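Local atomic coordinates of putative endonuclease/exonuclease/phosphatase family protein (Bacteroides vulgatus ATCC 8482, PDB entry 3G6S), a protein that probably acts as a metal-dependent phosphodiesterase of the DNase I-like endonuclease/exonuclease/phosphatase family, cleaving nucleic acid or a related phosphoester substrate. Residues Lys122-Asp125 with Lys130-Met133; Arg156-Ile161 with Asn188-Lys193. All blocks are in the same frame, centred on the assembly; numbering follows the deposited sequence.

Contact 1 (Lys122-Asp125 with Lys130-Met133); sequences KFKD and KIFM
Phe123 and Phe132 form a hydrogen-bonded antiparallel pair, flanked by the non-hydrogen-bonded pairs Lys122–Met133 and Lys124–Ile131, with the short strand axes 4.6 Å apart at 144°. This is the turn end of the beta hairpin made by strands 117-125 and 131-138, in one of the two sheets of the DNase I-like alpha/beta sandwich. Phe123 N gives its hydrogen to Phe132 O at 2.8 Å; the return bond, Phe132 N to Phe123 O, is longer at 3.2 Å. Both phenylalanines face the second sheet, where they touch Ile41, and Tyr83 meets Phe123 edge-to-face. With CG of Phe132 set between its backbone N and carbonyl carbon (chi1 56°), the ring swings across the ladder, and Phe123 CB sits over one face, 3.5 Å from Phe132 CZ. The two rings meet obliquely. A serine in place of Phe132 would probably leave Phe123 CB without its aromatic cover and open a gap beside Ile41. On the reverse face Lys124 CG passes Ile131 CD1. Towards the turn, Asp125 OD2 accepts a hydrogen bond from the backbone N of Thr128, while Asp125 N donates to Lys130 O at 2.8 Å.

Contact 2 (Arg156-Ile161 with Asn188-Lys193); sequences RKIKEI and NEFVMK
Lys159 and Phe190 slide past each other in opposite directions, the aliphatic part of the lysine lying against the CD2 and CE2 atoms of the ring. Lys159 CG is 3.4 Å from Phe190 CE2, and Lys159 CD comes to 3.3 Å from Phe190 CD2; the methylenes do the touching, and they arrive obliquely to the ring. In the lysine, the bend at chi3 (-63°) turns CE and NZ away from the ring and leaves CG and CD as the atoms that touch it. Glu189 lies beyond the amino group, but Lys159 NZ and Glu189 OE1 remain 5.6 Å apart, too far for a salt bridge. Phe190 holds CG anti to the backbone N (chi1 -179°), an extended setting that thrusts the ring at the helix. Its far end meets Ile158, whose CG2 lies 3.6 Å from Phe190 CZ, the two side chains crossing at about a right angle.

Here the last turns of helix 144-161 are packed by the loop that joins helix 180-186 to strand 193-194, on the helical layer outside one sheet of the DNase I-like alpha/beta sandwich. That loop carries an Asx turn: Asn188 OD1 accepts from Phe190 N at 2.8 Å, a nearly straight bond at 171°, and so ties down the backbone from which the ring springs. Ile155, one turn back along the helix, also touches Phe190, Asn188 and Met192. Deeper in, Met192, modelled as selenomethionine, reaches Ile158 tip to tip, with Met192 CE 3.8 Å from Ile158 CD1. Val169 of strand 167-172 touches both of these side chains from the sheet beneath, and Ala167 adds to the cover of Ile158.

Strand 131-138 is followed in the chain by helix 144-161, and contact 1 closes before contact 2 opens; their centres lie about 16 Å apart. Both are partly buried and lie about 17 Å from the centre of the chain. Contact 1 is a backbone ladder whose aromatic face is buried between the sheets, whereas contact 2 has no hydrogen bond between its segments and relies on apolar contact, with a lysine chain at its exposed margin. Met133 joins them: its side chain leaves the hairpin on the helix-bearing face of the sheet, placing Met133 CE 3.5 Å from Ile161 CG2 and its selenium beside Ile158, so that one helix is met by both the hairpin and the loop.

Contact 1 (Lys122-Asp125 with Lys130-Met133)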
loop_
_atom_site.group_PDB
_atom_site.type_symbol
_atom_site.label_atom_id
_atom_site.label_comp_id
_atom_site.label_asym_id
_atom_site.label_seq_id
_atom_site.Cartn_x
_atom_site.Cartn_y
_atom_site.Cartn_z
ATOM N N LYS A 122 -9.789 2.667 -10.244
ATOM C CA LYS A 122 -9.566 2.352 -11.642
ATOM C C LYS A 122 -9.006 3.651 -12.249
ATOM O O LYS A 122 -9.716 4.651 -12.378
ATOM C CB LYS A 122 -10.900 1.957 -12.263
ATOM C CG LYS A 122 -10.885 1.597 -13.732
ATOM C CD LYS A 122 -12.281 1.168 -14.171
ATOM C CE LYS A 122 -12.356 0.979 -15.668
ATOM N NZ LYS A 122 -13.756 0.771 -16.125
ATOM N N PHE A 123 -7.723 3.632 -12.595
ATOM C CA PHE A 123 -7.027 4.795 -13.148
ATOM C C PHE A 123 -6.953 4.827 -14.656
ATOM O O PHE A 123 -7.243 3.850 -15.329
ATOM C CB PHE A 123 -5.588 4.848 -12.632
ATOM C CG PHE A 123 -5.462 5.341 -11.229
ATOM C CD1 PHE A 123 -5.750 6.664 -10.916
ATOM C CD2 PHE A 123 -5.002 4.499 -10.222
ATOM C CE1 PHE A 123 -5.571 7.146 -9.616
ATOM C CE2 PHE A 123 -4.821 4.975 -8.918
ATOM C CZ PHE A 123 -5.108 6.306 -8.620
ATOM N N LYS A 124 -6.547 5.971 -15.180
ATOM C CA LYS A 124 -6.371 6.131 -16.612
ATOM C C LYS A 124 -5.235 7.102 -16.782
ATOM O O LYS A 124 -5.220 8.162 -16.160
ATOM C CB LYS A 124 -7.612 6.704 -17.296
ATOM C CG LYS A 124 -7.430 6.787 -18.813
ATOM C CD LYS A 124 -7.908 8.115 -19.405
ATOM C CE LYS A 124 -9.426 8.197 -19.484
ATOM N NZ LYS A 124 -9.871 9.488 -20.068
ATOM N N ASP A 125 -4.272 6.732 -17.609
ATOM C CA ASP A 125 -3.139 7.605 -17.851
ATOM C C ASP A 125 -3.631 8.669 -18.824
ATOM O O ASP A 125 -3.861 8.379 -19.997
ATOM C CB ASP A 125 -1.990 6.814 -18.479
ATOM C CG ASP A 125 -0.722 7.625 -18.594
ATOM O OD1 ASP A 125 0.231 7.347 -17.833
ATOM O OD2 ASP A 125 -0.677 8.549 -19.437
ATOM N N LYS A 130 -4.048 4.670 -21.137
ATOM C CA LYS A 130 -3.971 3.351 -20.525
ATOM C C LYS A 130 -4.783 3.230 -19.245
ATOM O O LYS A 130 -4.706 4.089 -18.359
ATOM C CB LYS A 130 -2.519 2.977 -20.228
ATOM C CG LYS A 130 -2.356 1.561 -19.713
ATOM C CD LYS A 130 -2.758 0.524 -20.750
ATOM C CE LYS A 130 -2.441 -0.882 -20.246
ATOM N NZ LYS A 130 -2.821 -1.974 -21.201
ATOM N N ILE A 131 -5.560 2.153 -19.165
ATOM C CA ILE A 131 -6.400 1.861 -18.009
ATOM C C ILE A 131 -5.743 0.793 -17.143
ATOM O O ILE A 131 -5.202 -0.189 -17.647
ATOM C CB ILE A 131 -7.805 1.365 -18.439
ATOM C CG1 ILE A 131 -8.666 2.544 -18.879
ATOM C CG2 ILE A 131 -8.490 0.657 -17.296
ATOM C CD1 ILE A 131 -8.281 3.082 -20.214
ATOM N N PHE A 132 -5.772 1.008 -15.836
ATOM C CA PHE A 132 -5.203 0.056 -14.902
ATOM C C PHE A 132 -5.846 0.214 -13.550
ATOM O O PHE A 132 -6.598 1.153 -13.320
ATOM C CB PHE A 132 -3.692 0.227 -14.770
ATOM C CG PHE A 132 -3.257 1.601 -14.364
ATOM C CD1 PHE A 132 -3.139 2.617 -15.313
ATOM C CD2 PHE A 132 -2.888 1.866 -13.046
ATOM C CE1 PHE A 132 -2.640 3.874 -14.960
ATOM C CE2 PHE A 132 -2.390 3.119 -12.683
ATOM C CZ PHE A 132 -2.264 4.130 -13.641
HETATM N N MSE A 133 -5.556 -0.704 -12.647
HETATM C CA MSE A 133 -6.157 -0.603 -11.345
HETATM C C MSE A 133 -5.144 -0.655 -10.227
HETATM O O MSE A 133 -4.110 -1.318 -10.323
HETATM C CB MSE A 133 -7.179 -1.712 -11.165
HETATM C CG MSE A 133 -7.870 -1.685 -9.827
HETATM SE SE MSE A 133 -8.998 -3.212 -9.639
HETATM C CE MSE A 133 -10.339 -2.418 -8.514
#

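Contact 2 (Arg156-Ile161 with Asn188-Lys193)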
loop_
_atom_site.group_PDB
_atom_site.type_symbol
_atom_site.label_atom_id
_atom_site.label_comp_id
_atom_site.label_asym_id
_atom_site.label_seq_id
_atom_site.Cartn_x
_atom_site.Cartn_y
_atom_site.Cartn_z
ATOM N N ARG A 156 -10.771 -11.532 -6.394
ATOM C CA ARG A 156 -12.113 -11.487 -6.981
ATOM C C ARG A 156 -12.574 -10.074 -7.342
ATOM O O ARG A 156 -13.369 -9.898 -8.262
ATOM C CB ARG A 156 -13.136 -12.119 -6.033
ATOM C CG ARG A 156 -12.893 -13.587 -5.742
ATOM C CD ARG A 156 -14.180 -14.244 -5.286
ATOM N NE ARG A 156 -14.723 -13.627 -4.079
ATOM C CZ ARG A 156 -14.274 -13.867 -2.848
ATOM N NH1 ARG A 156 -13.270 -14.717 -2.662
ATOM N NH2 ARG A 156 -14.831 -13.260 -1.806
ATOM N N LYS A 157 -12.078 -9.076 -6.612
ATOM C CA LYS A 157 -12.449 -7.688 -6.868
ATOM C C LYS A 157 -11.658 -7.125 -8.045
ATOM O O LYS A 157 -12.147 -6.258 -8.767
ATOM C CB LYS A 157 -12.199 -6.836 -5.628
ATOM C CG LYS A 157 -12.903 -7.358 -4.377
ATOM C CD LYS A 157 -14.425 -7.220 -4.449
ATOM C CE LYS A 157 -14.852 -5.758 -4.374
ATOM N NZ LYS A 157 -16.325 -5.599 -4.248
ATOM N N ILE A 158 -10.432 -7.611 -8.234
ATOM C CA ILE A 158 -9.620 -7.148 -9.345
ATOM C C ILE A 158 -10.224 -7.679 -10.637
ATOM O O ILE A 158 -10.286 -6.958 -11.634
ATOM C CB ILE A 158 -8.161 -7.631 -9.244
ATOM C CG1 ILE A 158 -7.427 -6.866 -8.144
ATOM C CG2 ILE A 158 -7.456 -7.432 -10.578
ATOM C CD1 ILE A 158 -6.032 -7.464 -7.814
ATOM N N LYS A 159 -10.677 -8.932 -10.622
ATOM C CA LYS A 159 -11.271 -9.517 -11.821
ATOM C C LYS A 159 -12.643 -8.913 -12.094
ATOM O O LYS A 159 -13.079 -8.838 -13.242
ATOM C CB LYS A 159 -11.406 -11.037 -11.686
ATOM C CG LYS A 159 -10.094 -11.753 -11.435
ATOM C CD LYS A 159 -10.181 -13.240 -11.742
ATOM C CE LYS A 159 -11.162 -13.971 -10.852
ATOM N NZ LYS A 159 -11.143 -15.432 -11.169
ATOM N N GLU A 160 -13.312 -8.475 -11.034
ATOM C CA GLU A 160 -14.633 -7.885 -11.157
ATOM C C GLU A 160 -14.568 -6.497 -11.779
ATOM O O GLU A 160 -15.295 -6.199 -12.726
ATOM C CB GLU A 160 -15.288 -7.791 -9.778
ATOM C CG GLU A 160 -16.679 -7.162 -9.766
ATOM C CD GLU A 160 -17.181 -6.887 -8.354
ATOM O OE1 GLU A 160 -17.092 -7.803 -7.499
ATOM O OE2 GLU A 160 -17.675 -5.757 -8.103
ATOM N N ILE A 161 -13.686 -5.657 -11.248
ATOM C CA ILE A 161 -13.547 -4.284 -11.717
ATOM C C ILE A 161 -12.760 -4.065 -12.997
ATOM O O ILE A 161 -13.240 -3.407 -13.916
ATOM C CB ILE A 161 -12.902 -3.390 -10.635
ATOM C CG1 ILE A 161 -13.904 -3.106 -9.516
ATOM C CG2 ILE A 161 -12.441 -2.070 -11.247
ATOM C CD1 ILE A 161 -14.219 -4.297 -8.641
ATOM N N ASN A 188 -2.128 -18.542 -6.896
ATOM C CA ASN A 188 -3.531 -18.616 -7.266
ATOM C C ASN A 188 -3.678 -18.664 -8.785
ATOM O O ASN A 188 -2.812 -18.187 -9.520
ATOM C CB ASN A 188 -4.264 -17.404 -6.699
ATOM C CG ASN A 188 -5.752 -17.446 -6.951
ATOM O OD1 ASN A 188 -6.225 -17.082 -8.026
ATOM N ND2 ASN A 188 -6.503 -17.900 -5.955
ATOM N N GLU A 189 -4.775 -19.258 -9.243
ATOM C CA GLU A 189 -5.070 -19.374 -10.668
ATOM C C GLU A 189 -4.935 -18.000 -11.342
ATOM O O GLU A 189 -4.557 -17.906 -12.506
ATOM C CB GLU A 189 -6.477 -19.939 -10.825
ATOM C CG GLU A 189 -6.905 -20.247 -12.234
ATOM C CD GLU A 189 -8.167 -21.086 -12.253
ATOM O OE1 GLU A 189 -9.176 -20.675 -11.627
ATOM O OE2 GLU A 189 -8.155 -22.160 -12.894
ATOM N N PHE A 190 -5.257 -16.942 -10.601
ATOM C CA PHE A 190 -5.117 -15.571 -11.088
ATOM C C PHE A 190 -3.715 -15.195 -10.604
ATOM O O PHE A 190 -3.500 -14.951 -9.411
ATOM C CB PHE A 190 -6.189 -14.675 -10.456
ATOM C CG PHE A 190 -6.138 -13.238 -10.906
ATOM C CD1 PHE A 190 -5.298 -12.326 -10.277
ATOM C CD2 PHE A 190 -6.931 -12.795 -11.962
ATOM C CE1 PHE A 190 -5.248 -10.988 -10.695
ATOM C CE2 PHE A 190 -6.892 -11.456 -12.394
ATOM C CZ PHE A 190 -6.053 -10.554 -11.763
ATOM N N VAL A 191 -2.765 -15.198 -11.538
ATOM C CA VAL A 191 -1.361 -14.910 -11.257
ATOM C C VAL A 191 -1.076 -13.499 -10.766
ATOM O O VAL A 191 -1.574 -12.512 -11.311
ATOM C CB VAL A 191 -0.468 -15.174 -12.501
ATOM C CG1 VAL A 191 0.996 -14.887 -12.168
ATOM C CG2 VAL A 191 -0.620 -16.620 -12.960
HETATM N N MSE A 192 -0.254 -13.432 -9.723
HETATM C CA MSE A 192 0.166 -12.183 -9.099
HETATM C C MSE A 192 1.635 -12.354 -8.772
HETATM O O MSE A 192 2.007 -13.235 -8.000
HETATM C CB MSE A 192 -0.627 -11.946 -7.819
HETATM C CG MSE A 192 -2.094 -11.689 -8.064
HETATM SE SE MSE A 192 -2.519 -9.811 -7.941
HETATM C CE MSE A 192 -3.562 -9.905 -6.324
ATOM N N LYS A 193 2.473 -11.521 -9.369
ATOM C CA LYS A 193 3.910 -11.601 -9.143
ATOM C C LYS A 193 4.341 -10.686 -7.993
ATOM O O LYS A 193 3.735 -9.645 -7.745
ATOM C CB LYS A 193 4.653 -11.192 -10.419
ATOM C CG LYS A 193 4.226 -11.932 -11.677
ATOM C CD LYS A 193 4.725 -13.376 -11.714
ATOM C CE LYS A 193 4.429 -14.004 -13.080
ATOM N NZ LYS A 193 5.020 -15.362 -13.273
#